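Local coordinates for protein xylulose kinase (Escherichia coli, PDB 2ITM) that phosphorylates D-xylulose at the expense of ATP to give D-xylulose 5-phosphate, working as a homodimeric sugar kinase of the FGGY family, at residues A[39-43]-A[94-100]. Sequence-based numbering, arbitrary orientation.
Sequences LWSEQ and ILWNDGR. With XUL (D-xylulose), chain C.
A bend at the third torsion of R100 (chi3 62°), in a chain otherwise extended beyond CG, folds its guanidinium over W40 and up to E42, while D98, with CG opposite its own backbone N (chi1 -163°), turns its carboxylate toward the 39-43 backbone. The guanidinium lies nearly flat on the indole, CZ standing 3.4 Å from the centre of the W40 six-membered ring in a cation-pi stack, with the planes inclined by 18°. Stacking leaves the N-H edge available to acids. In the guanidinium plane, R100 NH2 makes an almost straight bond of 2.7 Å to E42 OE2, entering from above that carboxylate's plane. R100 also grips D98 side-on, R100 NE to D98 OD1 at 3.0 Å and R100 NH2 to D98 OD2. With its carboxylate so held, D98 ties the segments together: its OD2 accepts S41 N at 2.6 Å, from the face opposite R100 NH2, and its OD1 takes R100 N in an Asx turn. Two acids, E42 and D98, face R100 and R91, so the charges probably balance; the bonds at NE and NH2 and the W40 stack hold the R100 guanidinium in its rotation. Backbone bonds flank the network, G99 N to L39 O at 2.8 Å and L95 N to S41 O at 3.0 Å; beside the latter, L95 CG packs on that carbonyl. The principle exemplified is a salt-bridge network joining the end of a type I turn, L95-D98, to 39-43, next to the antiparallel, non-hydrogen-bonded pair E42-I94. The turn carries W96, whose ring face meets O4 of D-xylulose, the N-terminal FGGY domain's contribution to a sugar pocket that also takes in M288 of the C-terminal domain.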
loop_
_atom_site.group_PDB
_atom_site.type_symbol
_atom_site.label_atom_id
_atom_site.label_comp_id
_atom_site.label_asym_id
_atom_site.label_seq_id
_atom_site.Cartn_x
_atom_site.Cartn_y
_atom_site.Cartn_z
ATOM N N LEU A 39 19.759 9.763 -14.233
ATOM C CA LEU A 39 20.691 10.175 -13.194
ATOM C C LEU A 39 21.459 11.447 -13.527
ATOM O O LEU A 39 22.284 11.888 -12.754
ATOM C CB LEU A 39 21.741 9.095 -12.941
ATOM C CG LEU A 39 21.277 7.802 -12.283
ATOM C CD1 LEU A 39 22.450 6.943 -11.937
ATOM C CD2 LEU A 39 20.436 8.060 -11.052
ATOM N N TRP A 40 21.196 12.025 -14.685
ATOM C CA TRP A 40 21.873 13.247 -15.066
ATOM C C TRP A 40 20.961 14.414 -14.770
ATOM O O TRP A 40 19.767 14.384 -15.058
ATOM C CB TRP A 40 22.340 13.288 -16.506
ATOM C CG TRP A 40 23.454 12.365 -16.813
ATOM C CD1 TRP A 40 23.676 11.147 -16.271
ATOM C CD2 TRP A 40 24.495 12.576 -17.758
ATOM N NE1 TRP A 40 24.801 10.582 -16.814
ATOM C CE2 TRP A 40 25.323 11.445 -17.730
ATOM C CE3 TRP A 40 24.819 13.615 -18.630
ATOM C CZ2 TRP A 40 26.435 11.322 -18.539
ATOM C CZ3 TRP A 40 25.921 13.494 -19.419
ATOM C CH2 TRP A 40 26.716 12.355 -19.376
ATOM N N SER A 41 21.550 15.441 -14.181
ATOM C CA SER A 41 20.858 16.671 -13.875
ATOM C C SER A 41 21.792 17.832 -14.155
ATOM O O SER A 41 22.787 18.007 -13.470
ATOM C CB SER A 41 20.402 16.678 -12.417
ATOM O OG SER A 41 19.445 17.681 -12.182
ATOM N N GLU A 42 21.467 18.600 -15.193
ATOM C CA GLU A 42 22.391 19.591 -15.688
ATOM C C GLU A 42 21.672 20.907 -15.998
ATOM O O GLU A 42 20.491 20.934 -16.290
ATOM C CB GLU A 42 23.074 19.091 -16.962
ATOM C CG GLU A 42 24.066 17.962 -16.729
ATOM C CD GLU A 42 24.699 17.496 -18.016
ATOM O OE1 GLU A 42 24.119 17.785 -19.084
ATOM O OE2 GLU A 42 25.739 16.875 -17.940
ATOM N N GLN A 43 22.424 21.993 -15.934
ATOM C CA GLN A 43 21.974 23.274 -16.438
ATOM C C GLN A 43 23.080 23.996 -17.187
ATOM O O GLN A 43 24.255 23.797 -16.931
ATOM C CB GLN A 43 21.432 24.145 -15.308
ATOM C CG GLN A 43 20.053 23.759 -14.841
ATOM C CD GLN A 43 19.647 24.434 -13.552
ATOM O OE1 GLN A 43 18.473 24.560 -13.268
ATOM N NE2 GLN A 43 20.617 24.847 -12.769
ATOM N N ILE A 94 26.994 20.212 -13.750
ATOM C CA ILE A 94 26.498 19.008 -13.121
ATOM C C ILE A 94 25.986 19.290 -11.715
ATOM O O ILE A 94 26.769 19.563 -10.822
ATOM C CB ILE A 94 27.612 17.965 -13.056
ATOM C CG1 ILE A 94 28.175 17.685 -14.440
ATOM C CG2 ILE A 94 27.138 16.707 -12.377
ATOM C CD1 ILE A 94 29.369 16.859 -14.401
ATOM N N LEU A 95 24.676 19.209 -11.529
ATOM C CA LEU A 95 24.039 19.744 -10.340
ATOM C C LEU A 95 24.087 18.858 -9.090
ATOM O O LEU A 95 24.506 17.714 -9.138
ATOM C CB LEU A 95 22.606 20.156 -10.631
ATOM C CG LEU A 95 22.342 20.963 -11.889
ATOM C CD1 LEU A 95 20.895 21.367 -11.909
ATOM C CD2 LEU A 95 23.267 22.153 -11.937
ATOM N N TRP A 96 23.631 19.413 -7.978
ATOM C CA TRP A 96 23.589 18.723 -6.702
ATOM C C TRP A 96 22.741 17.464 -6.760
ATOM O O TRP A 96 23.040 16.496 -6.094
ATOM C CB TRP A 96 23.044 19.655 -5.618
ATOM C CG TRP A 96 21.655 20.055 -5.880
ATOM C CD1 TRP A 96 21.247 21.044 -6.680
ATOM C CD2 TRP A 96 20.478 19.431 -5.379
ATOM N NE1 TRP A 96 19.880 21.106 -6.708
ATOM C CE2 TRP A 96 19.385 20.116 -5.914
ATOM C CE3 TRP A 96 20.235 18.354 -4.524
ATOM C CZ2 TRP A 96 18.079 19.772 -5.626
ATOM C CZ3 TRP A 96 18.949 18.017 -4.239
ATOM C CH2 TRP A 96 17.882 18.724 -4.781
ATOM N N ASN A 97 21.682 17.488 -7.556
ATOM C CA ASN A 97 20.789 16.348 -7.683
ATOM C C ASN A 97 21.114 15.399 -8.838
ATOM O O ASN A 97 20.325 14.535 -9.193
ATOM C CB ASN A 97 19.336 16.803 -7.737
ATOM C CG ASN A 97 19.065 17.792 -8.851
ATOM O OD1 ASN A 97 17.928 18.104 -9.139
ATOM N ND2 ASN A 97 20.104 18.292 -9.459
ATOM N N ASP A 98 22.298 15.572 -9.407
ATOM C CA ASP A 98 22.884 14.610 -10.324
ATOM C C ASP A 98 23.434 13.407 -9.563
ATOM O O ASP A 98 24.094 13.552 -8.550
ATOM C CB ASP A 98 23.999 15.292 -11.115
ATOM C CG ASP A 98 24.408 14.532 -12.359
ATOM O OD1 ASP A 98 25.250 13.630 -12.259
ATOM O OD2 ASP A 98 23.963 14.797 -13.485
ATOM N N GLY A 99 23.162 12.215 -10.077
ATOM C CA GLY A 99 23.609 10.989 -9.448
ATOM C C GLY A 99 24.457 10.084 -10.288
ATOM O O GLY A 99 24.445 8.879 -10.102
ATOM N N ARG A 100 25.217 10.657 -11.206
ATOM C CA ARG A 100 26.000 9.879 -12.143
ATOM C C ARG A 100 27.300 9.329 -11.589
ATOM O O ARG A 100 27.875 8.434 -12.177
ATOM C CB ARG A 100 26.286 10.677 -13.407
ATOM C CG ARG A 100 27.543 11.506 -13.349
ATOM C CD ARG A 100 27.787 12.332 -14.584
ATOM N NE ARG A 100 26.735 13.311 -14.806
ATOM C CZ ARG A 100 26.702 14.151 -15.825
ATOM N NH1 ARG A 100 27.664 14.144 -16.726
ATOM N NH2 ARG A 100 25.702 15.010 -15.940
HETATM C C1 XUL C . 22.836 19.459 0.206
HETATM C C2 XUL C . 21.581 20.313 0.262
HETATM C C3 XUL C . 21.581 21.619 -0.450
HETATM C C4 XUL C . 20.586 21.466 -1.570
HETATM C C5 XUL C . 20.736 22.525 -2.643
HETATM O O1 XUL C . 23.756 19.849 1.193
HETATM O O2 XUL C . 20.333 19.681 0.439
HETATM O O3 XUL C . 22.846 21.744 -1.031
HETATM O O4 XUL C . 20.851 20.200 -2.107
HETATM O O5 XUL C . 21.815 23.344 -2.321
#